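PDB 4H51: aspartate aminotransferase from Leishmania major, which probably catalyses the pyridoxal-phosphate-dependent transfer of an amino group between L-aspartate and 2-oxoglutarate. Local coordinates for residues R336-L348 and W357-F369. Sequence-based numbering, arbitrary orientation.
Sequences RIRTMRRTVYDEL and WEHVINQIGMFSF
The Arg341 side chain reaches from helix 320-350 to the carbonyls of Val360, Gly365 and Phe367, beside the loop 363-366. Arg341 CB, CG and CD pass along Val360 O, CB at 3.4 Å, and CD also nears Gln363 O. Arg341 NE donates a hydrogen bond to a water (2.9 Å to the water O) that Gly365 N also reaches, weakly. Arg341 NH1 binds Val360 O at 3.1 Å (155°) and, weakly, Phe367 O. Arg341 NH2 lies 2.7 Å from Phe367 O and 2.7 Å from Gly365 O, bonded to both from above their carbonyl planes. Gln363 O lies over the centre of the Arg341 guanidinium face. CG to NE is extended, and a turn at the CD-NE bond (chi4 -73°) swings the guanidinium towards the carbonyls. One turn after Arg341, Tyr345 takes Ile361 CD1 over its ring, 3.6 Å from the centroid, a CH-pi contact, while Tyr345 OH donates to the anti lone pair of Glu358 OE2 at 2.7 Å. Val360 is a knob among Arg341, Val344, Tyr345 and Leu348. The contact thus joins the long helix to helix 359-362 and to strand 367-369, which pairs with strand 392-394. Three backbone carbonyls and a water satisfy a buried guanidinium with no carboxylate from either segment, so its positive charge is probably stabilised by the negative ends of peptide dipoles.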
ATOM      1  N   ARG B 336       9.968  28.952   7.722  1.00 16.76           N
ATOM      2  CA  ARG B 336       8.769  29.675   7.272  1.00 16.34           C
ATOM      3  C   ARG B 336       7.605  29.417   8.217  1.00 16.05           C
ATOM      4  O   ARG B 336       6.798  30.309   8.501  1.00 16.20           O
ATOM      5  CB  ARG B 336       8.376  29.312   5.829  1.00 16.03           C
ATOM      6  CG  ARG B 336       7.427  30.316   5.172  1.00 16.40           C
ATOM      7  CD  ARG B 336       6.792  29.783   3.894  1.00 16.10           C
ATOM      8  NE  ARG B 336       5.653  28.911   4.225  1.00 15.32           N
ATOM      9  CZ  ARG B 336       4.469  29.333   4.682  1.00 15.23           C
ATOM     10  NH1 ARG B 336       4.206  30.632   4.840  1.00 15.74           N
ATOM     11  NH2 ARG B 336       3.526  28.434   4.969  1.00 14.46           N
ATOM     12  N   ILE B 337       7.517  28.192   8.698  1.00 15.87           N
ATOM     13  CA  ILE B 337       6.488  27.844   9.697  1.00 15.72           C
ATOM     14  C   ILE B 337       6.665  28.687  10.934  1.00 16.42           C
ATOM     15  O   ILE B 337       5.686  29.217  11.485  1.00 16.53           O
ATOM     16  CB  ILE B 337       6.525  26.352  10.072  1.00 15.18           C
ATOM     17  CG1 ILE B 337       6.171  25.500   8.824  1.00 14.59           C
ATOM     18  CG2 ILE B 337       5.531  26.065  11.211  1.00 15.41           C
ATOM     19  CD1 ILE B 337       6.438  24.012   8.972  1.00 13.87           C
ATOM     20  N   ARG B 338       7.906  28.809  11.412  1.00 17.58           N
ATOM     21  CA  ARG B 338       8.150  29.670  12.561  1.00 18.64           C
ATOM     22  C   ARG B 338       7.728  31.107  12.337  1.00 18.93           C
ATOM     23  O   ARG B 338       7.207  31.715  13.267  1.00 19.22           O
ATOM     24  CB  ARG B 338       9.619  29.678  12.972  1.00 20.67           C
ATOM     25  CG  ARG B 338      10.119  28.438  13.659  1.00 21.20           C
ATOM     26  CD  ARG B 338      11.599  28.676  14.004  1.00 23.90           C
ATOM     27  NE  ARG B 338      12.190  27.385  13.875  1.00 25.92           N
ATOM     28  CZ  ARG B 338      13.064  26.963  12.971  1.00 25.42           C
ATOM     29  NH1 ARG B 338      13.735  27.744  12.131  1.00 25.90           N
ATOM     30  NH2 ARG B 338      13.354  25.684  13.032  1.00 27.37           N
ATOM     31  N   THR B 339       7.972  31.667  11.136  1.00 19.16           N
ATOM     32  CA  THR B 339       7.575  33.022  10.813  1.00 19.79           C
ATOM     33  C   THR B 339       6.055  33.170  10.833  1.00 19.20           C
ATOM     34  O   THR B 339       5.546  34.196  11.282  1.00 19.09           O
ATOM     35  CB  THR B 339       8.192  33.606   9.490  1.00 21.39           C
ATOM     36  OG1 THR B 339       7.579  33.055   8.301  1.00 22.57           O
ATOM     37  CG2 THR B 339       9.700  33.354   9.446  1.00 20.87           C
ATOM     38  N   MET B 340       5.338  32.124  10.420  1.00 18.08           N
ATOM     39  CA  MET B 340       3.863  32.156  10.507  1.00 17.48           C
ATOM     40  C   MET B 340       3.390  32.131  11.972  1.00 17.40           C
ATOM     41  O   MET B 340       2.449  32.832  12.348  1.00 16.91           O
ATOM     42  CB  MET B 340       3.272  30.967   9.703  1.00 16.87           C
ATOM     43  CG  MET B 340       3.504  31.078   8.186  1.00 16.62           C
ATOM     44  SD  MET B 340       2.840  32.578   7.427  1.00 17.86           S
ATOM     45  CE  MET B 340       4.220  33.768   7.340  1.00 18.51           C
ATOM     46  N   ARG B 341       4.044  31.353  12.810  1.00 17.13           N
ATOM     47  CA  ARG B 341       3.628  31.293  14.220  1.00 18.48           C
ATOM     48  C   ARG B 341       3.874  32.657  14.883  1.00 19.66           C
ATOM     49  O   ARG B 341       3.035  33.198  15.600  1.00 19.50           O
ATOM     50  CB  ARG B 341       4.397  30.231  14.978  1.00 18.21           C
ATOM     51  CG  ARG B 341       4.224  28.815  14.535  1.00 17.33           C
ATOM     52  CD  ARG B 341       5.194  27.956  15.318  1.00 17.51           C
ATOM     53  NE  ARG B 341       5.020  26.546  15.011  1.00 16.95           N
ATOM     54  CZ  ARG B 341       4.003  25.790  15.414  1.00 16.48           C
ATOM     55  NH1 ARG B 341       3.050  26.289  16.195  1.00 16.28           N
ATOM     56  NH2 ARG B 341       3.941  24.512  15.031  1.00 16.80           N
ATOM     57  N   ARG B 342       5.019  33.250  14.558  1.00 21.53           N
ATOM     58  CA  ARG B 342       5.383  34.547  15.117  1.00 23.75           C
ATOM     59  C   ARG B 342       4.408  35.618  14.621  1.00 23.83           C
ATOM     60  O   ARG B 342       3.976  36.479  15.386  1.00 23.76           O
ATOM     61  CB  ARG B 342       6.845  34.886  14.783  1.00 26.25           C
ATOM     62  CG  ARG B 342       7.257  36.326  15.075  1.00 30.21           C
ATOM     63  CD  ARG B 342       7.183  36.660  16.565  1.00 33.03           C
ATOM     64  NE  ARG B 342       7.951  35.739  17.425  1.00 35.15           N
ATOM     65  CZ  ARG B 342       8.079  35.896  18.754  1.00 37.65           C
ATOM     66  NH1 ARG B 342       7.495  36.916  19.386  1.00 39.42           N
ATOM     67  NH2 ARG B 342       8.799  35.030  19.461  1.00 37.50           N
ATOM     68  N   THR B 343       3.993  35.528  13.360  1.00 22.99           N
ATOM     69  CA  THR B 343       3.027  36.472  12.845  1.00 22.71           C
ATOM     70  C   THR B 343       1.671  36.401  13.556  1.00 22.79           C
ATOM     71  O   THR B 343       1.039  37.434  13.853  1.00 22.34           O
ATOM     72  CB  THR B 343       2.797  36.250  11.346  1.00 23.07           C
ATOM     73  OG1 THR B 343       4.047  36.392  10.645  1.00 22.74           O
ATOM     74  CG2 THR B 343       1.828  37.227  10.820  1.00 22.69           C
ATOM     75  N   VAL B 344       1.183  35.181  13.775  1.00 21.47           N
ATOM     76  CA  VAL B 344      -0.084  34.981  14.488  1.00 21.61           C
ATOM     77  C   VAL B 344       0.043  35.515  15.908  1.00 22.53           C
ATOM     78  O   VAL B 344      -0.825  36.281  16.379  1.00 24.54           O
ATOM     79  CB  VAL B 344      -0.472  33.463  14.542  1.00 20.00           C
ATOM     80  CG1 VAL B 344      -1.729  33.261  15.366  1.00 20.08           C
ATOM     81  CG2 VAL B 344      -0.617  32.922  13.119  1.00 19.01           C
ATOM     82  N   TYR B 345       1.124  35.116  16.569  1.00 23.56           N
ATOM     83  CA  TYR B 345       1.365  35.451  17.960  1.00 25.79           C
ATOM     84  C   TYR B 345       1.496  36.957  18.163  1.00 26.86           C
ATOM     85  O   TYR B 345       0.871  37.484  19.064  1.00 27.43           O
ATOM     86  CB  TYR B 345       2.581  34.715  18.489  1.00 26.61           C
ATOM     87  CG  TYR B 345       3.013  35.112  19.877  1.00 29.46           C
ATOM     88  CD1 TYR B 345       2.281  34.732  20.999  1.00 30.63           C
ATOM     89  CD2 TYR B 345       4.180  35.859  20.072  1.00 31.79           C
ATOM     90  CE1 TYR B 345       2.689  35.098  22.275  1.00 31.97           C
ATOM     91  CE2 TYR B 345       4.584  36.248  21.337  1.00 33.27           C
ATOM     92  CZ  TYR B 345       3.848  35.847  22.435  1.00 34.12           C
ATOM     93  OH  TYR B 345       4.252  36.228  23.697  1.00 35.84           O
ATOM     94  N   ASP B 346       2.245  37.643  17.298  1.00 27.87           N
ATOM     95  CA  ASP B 346       2.433  39.102  17.459  1.00 29.48           C
ATOM     96  C   ASP B 346       1.125  39.832  17.292  1.00 29.88           C
ATOM     97  O   ASP B 346       0.894  40.875  17.909  1.00 31.31           O
ATOM     98  CB  ASP B 346       3.503  39.658  16.495  1.00 30.34           C
ATOM     99  CG  ASP B 346       4.903  39.277  16.899  1.00 30.96           C
ATOM    100  OD1 ASP B 346       5.147  39.002  18.091  1.00 32.63           O
ATOM    101  OD2 ASP B 346       5.790  39.215  16.023  1.00 34.01           O
ATOM    102  N   GLU B 347       0.254  39.280  16.456  1.00 28.24           N
ATOM    103  CA  GLU B 347      -1.036  39.871  16.215  1.00 28.13           C
ATOM    104  C   GLU B 347      -1.986  39.603  17.375  1.00 29.13           C
ATOM    105  O   GLU B 347      -2.756  40.489  17.748  1.00 28.92           O
ATOM    106  CB  GLU B 347      -1.614  39.365  14.902  1.00 27.36           C
ATOM    107  CG  GLU B 347      -2.914  39.983  14.443  1.00 28.21           C
ATOM    108  CD  GLU B 347      -2.818  41.480  14.105  1.00 29.15           C
ATOM    109  OE1 GLU B 347      -1.741  42.096  14.298  1.00 29.52           O
ATOM    110  OE2 GLU B 347      -3.847  42.033  13.664  1.00 28.55           O
ATOM    111  N   LEU B 348      -1.949  38.396  17.942  1.00 27.76           N
ATOM    112  CA  LEU B 348      -2.731  38.134  19.162  1.00 27.93           C
ATOM    113  C   LEU B 348      -2.325  39.096  20.292  1.00 29.24           C
ATOM    114  O   LEU B 348      -3.179  39.543  21.037  1.00 30.72           O
ATOM    115  CB  LEU B 348      -2.572  36.704  19.634  1.00 25.95           C
ATOM    116  CG  LEU B 348      -3.161  35.663  18.699  1.00 24.60           C
ATOM    117  CD1 LEU B 348      -2.666  34.243  19.071  1.00 23.55           C
ATOM    118  CD2 LEU B 348      -4.676  35.756  18.700  1.00 24.64           C
ATOM    119  N   TRP B 357      -0.999  33.332  24.823  1.00 29.50           N
ATOM    120  CA  TRP B 357      -0.873  32.802  23.467  1.00 28.76           C
ATOM    121  C   TRP B 357       0.481  32.323  23.122  1.00 27.46           C
ATOM    122  O   TRP B 357       0.739  32.032  21.949  1.00 28.34           O
ATOM    123  CB  TRP B 357      -1.359  33.856  22.497  1.00 28.71           C
ATOM    124  CG  TRP B 357      -2.793  34.106  22.795  1.00 29.21           C
ATOM    125  CD1 TRP B 357      -3.342  35.131  23.578  1.00 30.34           C
ATOM    126  CD2 TRP B 357      -3.923  33.231  22.460  1.00 29.22           C
ATOM    127  NE1 TRP B 357      -4.698  34.981  23.688  1.00 30.57           N
ATOM    128  CE2 TRP B 357      -5.114  33.856  23.049  1.00 29.94           C
ATOM    129  CE3 TRP B 357      -4.065  32.039  21.736  1.00 28.45           C
ATOM    130  CZ2 TRP B 357      -6.383  33.318  22.882  1.00 30.29           C
ATOM    131  CZ3 TRP B 357      -5.349  31.501  21.581  1.00 28.84           C
ATOM    132  CH2 TRP B 357      -6.480  32.122  22.148  1.00 29.47           C
ATOM    133  N   GLU B 358       1.337  32.157  24.130  1.00 26.31           N
ATOM    134  CA  GLU B 358       2.729  31.763  23.907  1.00 26.57           C
ATOM    135  C   GLU B 358       2.839  30.335  23.349  1.00 23.88           C
ATOM    136  O   GLU B 358       3.825  29.961  22.731  1.00 23.38           O
ATOM    137  CB  GLU B 358       3.560  31.933  25.184  1.00 28.24           C
ATOM    138  CG  GLU B 358       3.889  33.414  25.514  1.00 30.65           C
ATOM    139  CD  GLU B 358       2.704  34.236  26.044  1.00 32.46           C
ATOM    140  OE1 GLU B 358       1.886  33.704  26.828  1.00 34.06           O
ATOM    141  OE2 GLU B 358       2.579  35.434  25.688  1.00 34.79           O
ATOM    142  N   HIS B 359       1.808  29.531  23.558  1.00 22.25           N
ATOM    143  CA  HIS B 359       1.805  28.212  22.942  1.00 20.58           C
ATOM    144  C   HIS B 359       1.938  28.266  21.433  1.00 19.83           C
ATOM    145  O   HIS B 359       2.479  27.324  20.833  1.00 19.43           O
ATOM    146  CB  HIS B 359       0.612  27.373  23.367  1.00 19.28           C
ATOM    147  CG  HIS B 359      -0.735  28.025  23.152  1.00 20.18           C
ATOM    148  ND1 HIS B 359      -1.183  29.046  23.912  1.00 20.34           N
ATOM    149  CD2 HIS B 359      -1.780  27.697  22.283  1.00 19.95           C
ATOM    150  CE1 HIS B 359      -2.413  29.386  23.508  1.00 21.24           C
ATOM    151  NE2 HIS B 359      -2.783  28.547  22.514  1.00 19.91           N
ATOM    152  N   VAL B 360       1.420  29.332  20.824  1.00 20.70           N
ATOM    153  CA  VAL B 360       1.476  29.518  19.388  1.00 20.83           C
ATOM    154  C   VAL B 360       2.919  29.490  18.881  1.00 21.31           C
ATOM    155  O   VAL B 360       3.223  28.817  17.893  1.00 19.45           O
ATOM    156  CB  VAL B 360       0.783  30.813  18.942  1.00 21.19           C
ATOM    157  CG1 VAL B 360       0.930  31.001  17.446  1.00 21.22           C
ATOM    158  CG2 VAL B 360      -0.693  30.825  19.350  1.00 21.91           C
ATOM    159  N   ILE B 361       3.806  30.209  19.568  1.00 22.11           N
ATOM    160  CA  ILE B 361       5.222  30.217  19.189  1.00 22.72           C
ATOM    161  C   ILE B 361       6.025  29.085  19.831  1.00 22.95           C
ATOM    162  O   ILE B 361       7.068  28.691  19.306  1.00 23.90           O
ATOM    163  CB  ILE B 361       5.898  31.602  19.436  1.00 23.33           C
ATOM    164  CG1 ILE B 361       5.584  32.157  20.830  1.00 24.02           C
ATOM    165  CG2 ILE B 361       5.457  32.624  18.413  1.00 23.65           C
ATOM    166  CD1 ILE B 361       6.404  33.395  21.172  1.00 25.63           C
ATOM    167  N   ASN B 362       5.587  28.548  20.968  1.00 22.94           N
ATOM    168  CA  ASN B 362       6.321  27.475  21.609  1.00 24.14           C
ATOM    169  C   ASN B 362       6.016  26.086  21.047  1.00 22.07           C
ATOM    170  O   ASN B 362       6.835  25.179  21.140  1.00 23.65           O
ATOM    171  CB  ASN B 362       6.112  27.461  23.139  1.00 26.65           C
ATOM    172  CG  ASN B 362       6.582  28.738  23.816  1.00 29.40           C
ATOM    173  OD1 ASN B 362       7.503  29.407  23.353  1.00 31.83           O
ATOM    174  ND2 ASN B 362       5.903  29.122  24.900  1.00 32.93           N
ATOM    175  N   GLN B 363       4.823  25.885  20.487  1.00 20.10           N
ATOM    176  CA  GLN B 363       4.515  24.629  19.859  1.00 18.88           C
ATOM    177  C   GLN B 363       5.370  24.523  18.585  1.00 18.86           C
ATOM    178  O   GLN B 363       5.753  25.539  17.999  1.00 18.54           O
ATOM    179  CB  GLN B 363       2.998  24.501  19.574  1.00 17.65           C
ATOM    180  CG  GLN B 363       2.198  24.192  20.837  1.00 16.63           C
ATOM    181  CD  GLN B 363       0.708  24.398  20.671  1.00 16.65           C
ATOM    182  OE1 GLN B 363       0.278  24.748  19.607  1.00 16.09           O
ATOM    183  NE2 GLN B 363      -0.083  24.143  21.722  1.00 16.11           N
ATOM    184  N   ILE B 364       5.688  23.308  18.196  1.00 18.76           N
ATOM    185  CA  ILE B 364       6.580  23.057  17.079  0.50 19.50           C
ATOM    186  C   ILE B 364       5.942  22.100  16.071  1.00 19.99           C
ATOM    187  O   ILE B 364       4.940  21.388  16.393  1.00 21.28           O
ATOM    188  CB  ILE B 364       7.986  22.577  17.554  0.50 19.90           C
ATOM    189  CG1 ILE B 364       7.943  21.303  18.393  0.50 19.78           C
ATOM    190  CG2 ILE B 364       8.683  23.633  18.409  0.50 21.50           C
ATOM    191  CD1 ILE B 364       9.237  21.120  19.179  0.50 19.55           C
ATOM    192  N   GLY B 365       6.505  22.073  14.869  1.00 18.61           N
ATOM    193  CA  GLY B 365       6.056  21.202  13.809  1.00 19.11           C
ATOM    194  C   GLY B 365       5.008  21.909  12.984  1.00 20.06           C
ATOM    195  O   GLY B 365       5.004  23.130  12.913  1.00 21.64           O
ATOM    196  N   MET B 366       4.148  21.169  12.340  1.00 20.51           N
ATOM    197  CA  MET B 366       3.167  21.782  11.447  1.00 24.28           C
ATOM    198  C   MET B 366       1.993  22.433  12.167  1.00 24.39           C
ATOM    199  O   MET B 366       1.466  23.452  11.702  1.00 25.19           O
ATOM    200  CB  MET B 366       2.611  20.748  10.506  1.00 25.78           C
ATOM    201  CG  MET B 366       3.504  20.622   9.289  1.00 29.39           C
ATOM    202  SD  MET B 366       2.524  20.164   7.868  1.00 28.97           S
ATOM    203  CE  MET B 366       3.986  20.225   6.810  1.00 30.77           C
ATOM    204  N   PHE B 367       1.615  21.868  13.307  1.00 23.66           N
ATOM    205  CA  PHE B 367       0.377  22.290  13.964  1.00 22.81           C
ATOM    206  C   PHE B 367       0.525  23.252  15.167  1.00 25.80           C
ATOM    207  O   PHE B 367       1.610  23.382  15.806  1.00 23.94           O
ATOM    208  CB  PHE B 367      -0.371  21.056  14.389  1.00 22.57           C
ATOM    209  CG  PHE B 367      -0.675  20.103  13.267  1.00 22.06           C
ATOM    210  CD1 PHE B 367      -1.618  20.420  12.293  1.00 20.99           C
ATOM    211  CD2 PHE B 367      -0.068  18.859  13.209  1.00 21.78           C
ATOM    212  CE1 PHE B 367      -1.938  19.519  11.278  1.00 21.43           C
ATOM    213  CE2 PHE B 367      -0.382  17.953  12.195  1.00 21.28           C
ATOM    214  CZ  PHE B 367      -1.311  18.268  11.229  1.00 20.82           C
ATOM    215  N   SER B 368      -0.592  23.935  15.440  1.00 24.24           N
ATOM    216  CA  SER B 368      -0.871  24.599  16.713  1.00 24.46           C
ATOM    217  C   SER B 368      -2.181  23.939  17.221  1.00 23.59           C
ATOM    218  O   SER B 368      -3.126  23.735  16.445  1.00 20.81           O
ATOM    219  CB  SER B 368      -1.024  26.086  16.434  1.00 27.95           C
ATOM    220  OG  SER B 368      -1.130  26.950  17.565  1.00 32.39           O
ATOM    221  N   PHE B 369      -2.210  23.528  18.488  1.00 21.24           N
ATOM    222  CA  PHE B 369      -3.439  23.231  19.190  1.00 18.94           C
ATOM    223  C   PHE B 369      -3.802  24.538  19.926  1.00 17.97           C
ATOM    224  O   PHE B 369      -3.153  24.886  20.904  1.00 16.85           O
ATOM    225  CB  PHE B 369      -3.167  22.087  20.176  1.00 20.39           C
ATOM    226  CG  PHE B 369      -4.252  21.070  20.267  1.00 20.30           C
ATOM    227  CD1 PHE B 369      -4.844  20.568  19.127  1.00 20.74           C
ATOM    228  CD2 PHE B 369      -4.629  20.538  21.483  1.00 22.09           C
ATOM    229  CE1 PHE B 369      -5.833  19.618  19.192  1.00 21.03           C
ATOM    230  CE2 PHE B 369      -5.623  19.599  21.552  1.00 21.05           C
ATOM    231  CZ  PHE B 369      -6.224  19.125  20.414  1.00 21.59           C
TER
HETATM  232  O   HOH W   1       7.390  25.121  14.120  1.00 17.58           O